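Polyprenyl synthetase (Nonlabens dokdonensis, PDB 6KD7) probably makes geranylgeranyl pyrophosphate as a magnesium-dependent prenyltransferase of the FPP/GGPP synthase family, condensing isoprenoid pyrophosphates. Local coordinates at residues 196-208 with 314-326. Sequence-based numbering, arbitrary orientation.
Sequences DYGINLGLAFQLM and QLTDFSLQLMGRK
Y197 reaches across from helix 188-215 to S319 of helix 309-322, its hydroxyl OH donating to S319 OG over 2.7 Å. OG lies in the ring plane at the edge of the tyrosine, as expected if the phenol proton points along that plane. S319 OG in turn donates to L315 O at 2.9 Å, tilted 26° from the carbonyl plane, while S319 N approaches the same oxygen from its other face. The two OG bonds form a relay from phenol to helix backbone; chi1 of -62° places OG beside its own backbone N, on the side from which it can reach L315 O. L315 and Y197 approach from opposite directions, with L315 CG 3.7 Å from Y197 OH, and the F318 ring presents its edge to that hydroxyl.

One turn on, the packing is apolar. L201 CD1 lies 3.6 Å from M323 CE, and the methionine, bent at chi2 and chi3, brings this methyl against both L201 CD1 and A204 CB. L322 crosses F205 at about a right angle, its CD1 3.7 Å from ring atom CE1. M208, extended until its bend at chi3, brings SD to 3.7 Å from M323 CA at the helix end, where G324, with positive phi, completes a Schellman motif defined by the bonds R325 N to L320 O and G324 N to Q321 O.

The segment axes run 20° from parallel and 11.0 Å apart at closest approach, within the predominantly helical prenyl synthase fold. F205 also touches the bound pyrophosphate, linking this buried interface to the ligand pocket. Helix 42-54 packs on L315 and F318, helix 158-183 on Y197 through L177, and helix 283-303 on Y197 and M323.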
loop_
_atom_site.group_PDB
_atom_site.type_symbol
_atom_site.label_atom_id
_atom_site.label_comp_id
_atom_site.label_asym_id
_atom_site.label_seq_id
_atom_site.Cartn_x
_atom_site.Cartn_y
_atom_site.Cartn_z
ATOM N N ASP A 196 -33.717 17.463 31.448
ATOM C CA ASP A 196 -34.659 16.446 30.925
ATOM C C ASP A 196 -35.306 16.920 29.619
ATOM O O ASP A 196 -35.513 16.080 28.714
ATOM C CB ASP A 196 -35.734 16.128 31.958
ATOM C CG ASP A 196 -35.225 15.351 33.158
ATOM O OD1 ASP A 196 -34.025 14.947 33.162
ATOM O OD2 ASP A 196 -36.044 15.124 34.076
ATOM N N TYR A 197 -35.724 18.180 29.561
ATOM C CA TYR A 197 -36.243 18.767 28.314
ATOM C C TYR A 197 -35.192 18.508 27.217
ATOM O O TYR A 197 -35.564 18.036 26.129
ATOM C CB TYR A 197 -36.518 20.266 28.494
ATOM C CG TYR A 197 -36.564 21.061 27.221
ATOM C CD1 TYR A 197 -37.467 20.768 26.215
ATOM C CD2 TYR A 197 -35.705 22.112 27.029
ATOM C CE1 TYR A 197 -37.526 21.522 25.047
ATOM C CE2 TYR A 197 -35.718 22.837 25.855
ATOM C CZ TYR A 197 -36.615 22.523 24.853
ATOM O OH TYR A 197 -36.584 23.243 23.702
ATOM N N GLY A 198 -33.956 18.935 27.464
ATOM C CA GLY A 198 -32.811 18.765 26.536
ATOM C C GLY A 198 -32.656 17.291 26.111
ATOM O O GLY A 198 -32.507 17.045 24.936
ATOM N N ILE A 199 -32.802 16.340 27.011
ATOM C CA ILE A 199 -32.727 14.911 26.641
ATOM C C ILE A 199 -33.817 14.608 25.614
ATOM O O ILE A 199 -33.488 14.022 24.586
ATOM C CB ILE A 199 -32.772 14.006 27.869
ATOM C CG1 ILE A 199 -31.543 14.206 28.754
ATOM C CG2 ILE A 199 -32.918 12.542 27.478
ATOM C CD1 ILE A 199 -30.212 13.894 28.098
ATOM N N ASN A 200 -35.062 14.978 25.868
ATOM C CA ASN A 200 -36.181 14.592 24.968
ATOM C C ASN A 200 -35.988 15.356 23.655
ATOM O O ASN A 200 -36.153 14.792 22.578
ATOM C CB ASN A 200 -37.542 14.854 25.622
ATOM C CG ASN A 200 -37.911 13.827 26.674
ATOM O OD1 ASN A 200 -38.330 14.144 27.815
ATOM N ND2 ASN A 200 -37.816 12.583 26.266
ATOM N N LEU A 201 -35.570 16.602 23.720
ATOM C CA LEU A 201 -35.380 17.370 22.485
ATOM C C LEU A 201 -34.274 16.686 21.657
ATOM O O LEU A 201 -34.339 16.718 20.419
ATOM C CB LEU A 201 -34.995 18.808 22.843
ATOM C CG LEU A 201 -34.842 19.761 21.667
ATOM C CD1 LEU A 201 -36.187 20.161 21.074
ATOM C CD2 LEU A 201 -34.077 21.003 22.075
ATOM N N GLY A 202 -33.207 16.270 22.326
ATOM C CA GLY A 202 -31.982 15.783 21.662
ATOM C C GLY A 202 -32.285 14.440 21.012
ATOM O O GLY A 202 -31.867 14.227 19.878
ATOM N N LEU A 203 -33.074 13.619 21.685
ATOM C CA LEU A 203 -33.510 12.325 21.137
ATOM C C LEU A 203 -34.413 12.543 19.913
ATOM O O LEU A 203 -34.217 11.872 18.896
ATOM C CB LEU A 203 -34.183 11.523 22.245
ATOM C CG LEU A 203 -33.246 10.897 23.278
ATOM C CD1 LEU A 203 -34.056 10.296 24.435
ATOM C CD2 LEU A 203 -32.357 9.816 22.657
ATOM N N ALA A 204 -35.370 13.458 19.975
ATOM C CA ALA A 204 -36.209 13.795 18.816
ATOM C C ALA A 204 -35.302 14.252 17.681
ATOM O O ALA A 204 -35.532 13.891 16.522
ATOM C CB ALA A 204 -37.233 14.862 19.180
ATOM N N PHE A 205 -34.376 15.136 17.976
ATOM C CA PHE A 205 -33.502 15.731 16.938
ATOM C C PHE A 205 -32.693 14.598 16.215
ATOM O O PHE A 205 -32.546 14.588 14.983
ATOM C CB PHE A 205 -32.629 16.785 17.619
ATOM C CG PHE A 205 -31.775 17.612 16.704
ATOM C CD1 PHE A 205 -32.352 18.326 15.650
ATOM C CD2 PHE A 205 -30.401 17.705 16.907
ATOM C CE1 PHE A 205 -31.575 19.101 14.798
ATOM C CE2 PHE A 205 -29.629 18.506 16.064
ATOM C CZ PHE A 205 -30.205 19.165 14.990
ATOM N N GLN A 206 -32.147 13.657 16.970
ATOM C CA GLN A 206 -31.277 12.594 16.433
ATOM C C GLN A 206 -32.147 11.601 15.662
ATOM O O GLN A 206 -31.711 11.173 14.584
ATOM C CB GLN A 206 -30.517 11.896 17.542
ATOM C CG GLN A 206 -29.653 10.766 17.034
ATOM C CD GLN A 206 -28.700 11.171 15.939
ATOM O OE1 GLN A 206 -28.571 10.463 14.945
ATOM N NE2 GLN A 206 -28.025 12.289 16.120
ATOM N N LEU A 207 -33.318 11.247 16.183
ATOM C CA LEU A 207 -34.260 10.379 15.434
ATOM C C LEU A 207 -34.637 11.047 14.114
ATOM O O LEU A 207 -34.736 10.314 13.088
ATOM C CB LEU A 207 -35.451 9.980 16.288
ATOM C CG LEU A 207 -35.063 9.041 17.426
ATOM C CD1 LEU A 207 -36.251 8.759 18.309
ATOM C CD2 LEU A 207 -34.506 7.729 16.900
ATOM N N MET A 208 -34.756 12.374 14.111
ATOM C CA MET A 208 -35.024 13.140 12.869
ATOM C C MET A 208 -33.824 12.999 11.926
ATOM O O MET A 208 -34.043 12.786 10.754
ATOM C CB MET A 208 -35.260 14.621 13.166
ATOM C CG MET A 208 -35.686 15.415 11.953
ATOM S SD MET A 208 -35.961 17.170 12.278
ATOM C CE MET A 208 -34.291 17.808 12.321
ATOM N N GLN A 314 -41.855 30.755 23.465
ATOM C CA GLN A 314 -40.631 30.903 22.647
ATOM C C GLN A 314 -39.972 29.516 22.538
ATOM O O GLN A 314 -39.679 29.092 21.421
ATOM C CB GLN A 314 -39.728 31.993 23.201
ATOM C CG GLN A 314 -40.217 33.373 22.778
ATOM C CD GLN A 314 -39.574 34.505 23.539
ATOM O OE1 GLN A 314 -38.357 34.540 23.725
ATOM N NE2 GLN A 314 -40.401 35.449 23.974
ATOM N N LEU A 315 -39.834 28.803 23.648
ATOM C CA LEU A 315 -39.129 27.505 23.688
ATOM C C LEU A 315 -39.956 26.492 22.907
ATOM O O LEU A 315 -39.351 25.611 22.304
ATOM C CB LEU A 315 -38.979 27.044 25.131
ATOM C CG LEU A 315 -37.685 26.339 25.487
ATOM C CD1 LEU A 315 -36.480 27.138 25.016
ATOM C CD2 LEU A 315 -37.632 26.115 27.003
ATOM N N THR A 316 -41.284 26.585 22.986
ATOM C CA THR A 316 -42.190 25.606 22.352
ATOM C C THR A 316 -42.053 25.769 20.836
ATOM O O THR A 316 -41.923 24.755 20.145
ATOM C CB THR A 316 -43.640 25.738 22.819
ATOM O OG1 THR A 316 -43.747 25.260 24.154
ATOM C CG2 THR A 316 -44.600 24.917 21.984
ATOM N N ASP A 317 -42.026 27.008 20.377
ATOM C CA ASP A 317 -41.864 27.365 18.954
ATOM C C ASP A 317 -40.477 26.952 18.488
ATOM O O ASP A 317 -40.351 26.554 17.332
ATOM C CB ASP A 317 -42.014 28.870 18.702
ATOM C CG ASP A 317 -43.470 29.324 18.810
ATOM O OD1 ASP A 317 -44.379 28.408 18.851
ATOM O OD2 ASP A 317 -43.700 30.586 18.884
ATOM N N PHE A 318 -39.451 27.179 19.294
ATOM C CA PHE A 318 -38.063 26.839 18.898
ATOM C C PHE A 318 -37.961 25.313 18.687
ATOM O O PHE A 318 -37.420 24.884 17.696
ATOM C CB PHE A 318 -37.078 27.374 19.919
ATOM C CG PHE A 318 -35.736 26.710 19.853
ATOM C CD1 PHE A 318 -35.507 25.538 20.544
ATOM C CD2 PHE A 318 -34.708 27.274 19.124
ATOM C CE1 PHE A 318 -34.264 24.945 20.508
ATOM C CE2 PHE A 318 -33.480 26.649 19.055
ATOM C CZ PHE A 318 -33.267 25.491 19.750
ATOM N N SER A 319 -38.581 24.540 19.562
ATOM C CA SER A 319 -38.598 23.072 19.544
ATOM C C SER A 319 -39.313 22.608 18.277
ATOM O O SER A 319 -38.815 21.687 17.617
ATOM C CB SER A 319 -39.250 22.513 20.775
ATOM O OG SER A 319 -38.525 22.886 21.929
ATOM N N LEU A 320 -40.458 23.198 17.964
ATOM C CA LEU A 320 -41.203 22.813 16.745
ATOM C C LEU A 320 -40.387 23.238 15.506
ATOM O O LEU A 320 -40.167 22.389 14.686
ATOM C CB LEU A 320 -42.616 23.391 16.803
ATOM C CG LEU A 320 -43.518 22.830 17.913
ATOM C CD1 LEU A 320 -44.785 23.664 18.046
ATOM C CD2 LEU A 320 -43.880 21.381 17.685
ATOM N N GLN A 321 -39.819 24.430 15.485
ATOM C CA GLN A 321 -39.028 24.836 14.302
ATOM C C GLN A 321 -37.839 23.881 14.108
ATOM O O GLN A 321 -37.568 23.536 12.966
ATOM C CB GLN A 321 -38.551 26.273 14.484
ATOM C CG GLN A 321 -37.743 26.796 13.309
ATOM C CD GLN A 321 -36.897 27.993 13.664
ATOM O OE1 GLN A 321 -37.398 29.030 14.090
ATOM N NE2 GLN A 321 -35.592 27.859 13.482
ATOM N N LEU A 322 -37.193 23.444 15.190
ATOM C CA LEU A 322 -35.968 22.601 15.121
ATOM C C LEU A 322 -36.336 21.287 14.431
ATOM O O LEU A 322 -35.549 20.830 13.612
ATOM C CB LEU A 322 -35.428 22.320 16.529
ATOM C CG LEU A 322 -34.116 21.535 16.593
ATOM C CD1 LEU A 322 -32.959 22.331 16.008
ATOM C CD2 LEU A 322 -33.810 21.113 18.019
ATOM N N MET A 323 -37.542 20.790 14.687
ATOM C CA MET A 323 -38.035 19.474 14.206
ATOM C C MET A 323 -38.719 19.620 12.842
ATOM O O MET A 323 -39.480 18.736 12.472
ATOM C CB MET A 323 -39.023 18.893 15.217
ATOM C CG MET A 323 -38.552 17.615 15.873
ATOM S SD MET A 323 -36.849 17.633 16.429
ATOM C CE MET A 323 -36.995 18.561 17.949
ATOM N N GLY A 324 -38.443 20.720 12.149
ATOM C CA GLY A 324 -39.005 21.069 10.825
ATOM C C GLY A 324 -40.533 21.145 10.780
ATOM O O GLY A 324 -41.081 20.902 9.689
ATOM N N ARG A 325 -41.204 21.476 11.897
ATOM C CA ARG A 325 -42.672 21.750 11.999
ATOM C C ARG A 325 -42.909 23.275 12.092
ATOM O O ARG A 325 -41.926 24.059 12.089
ATOM C CB ARG A 325 -43.284 20.996 13.191
ATOM C CG ARG A 325 -43.280 19.479 13.061
ATOM C CD ARG A 325 -43.513 18.746 14.377
ATOM N NE ARG A 325 -44.868 18.905 14.935
ATOM C CZ ARG A 325 -45.388 18.261 16.007
ATOM N NH1 ARG A 325 -44.689 17.373 16.699
ATOM N NH2 ARG A 325 -46.628 18.521 16.395
ATOM N N LYS A 326 -44.173 23.684 12.157
ATOM C CA LYS A 326 -44.469 25.139 12.189
ATOM C C LYS A 326 -45.087 25.514 13.535
ATOM O O LYS A 326 -45.622 24.627 14.215
ATOM C CB LYS A 326 -45.289 25.577 10.972
ATOM C CG LYS A 326 -45.102 27.035 10.579
ATOM C CD LYS A 326 -45.378 27.312 9.117
ATOM C CE LYS A 326 -44.310 26.758 8.199
ATOM N NZ LYS A 326 -44.474 27.252 6.812
#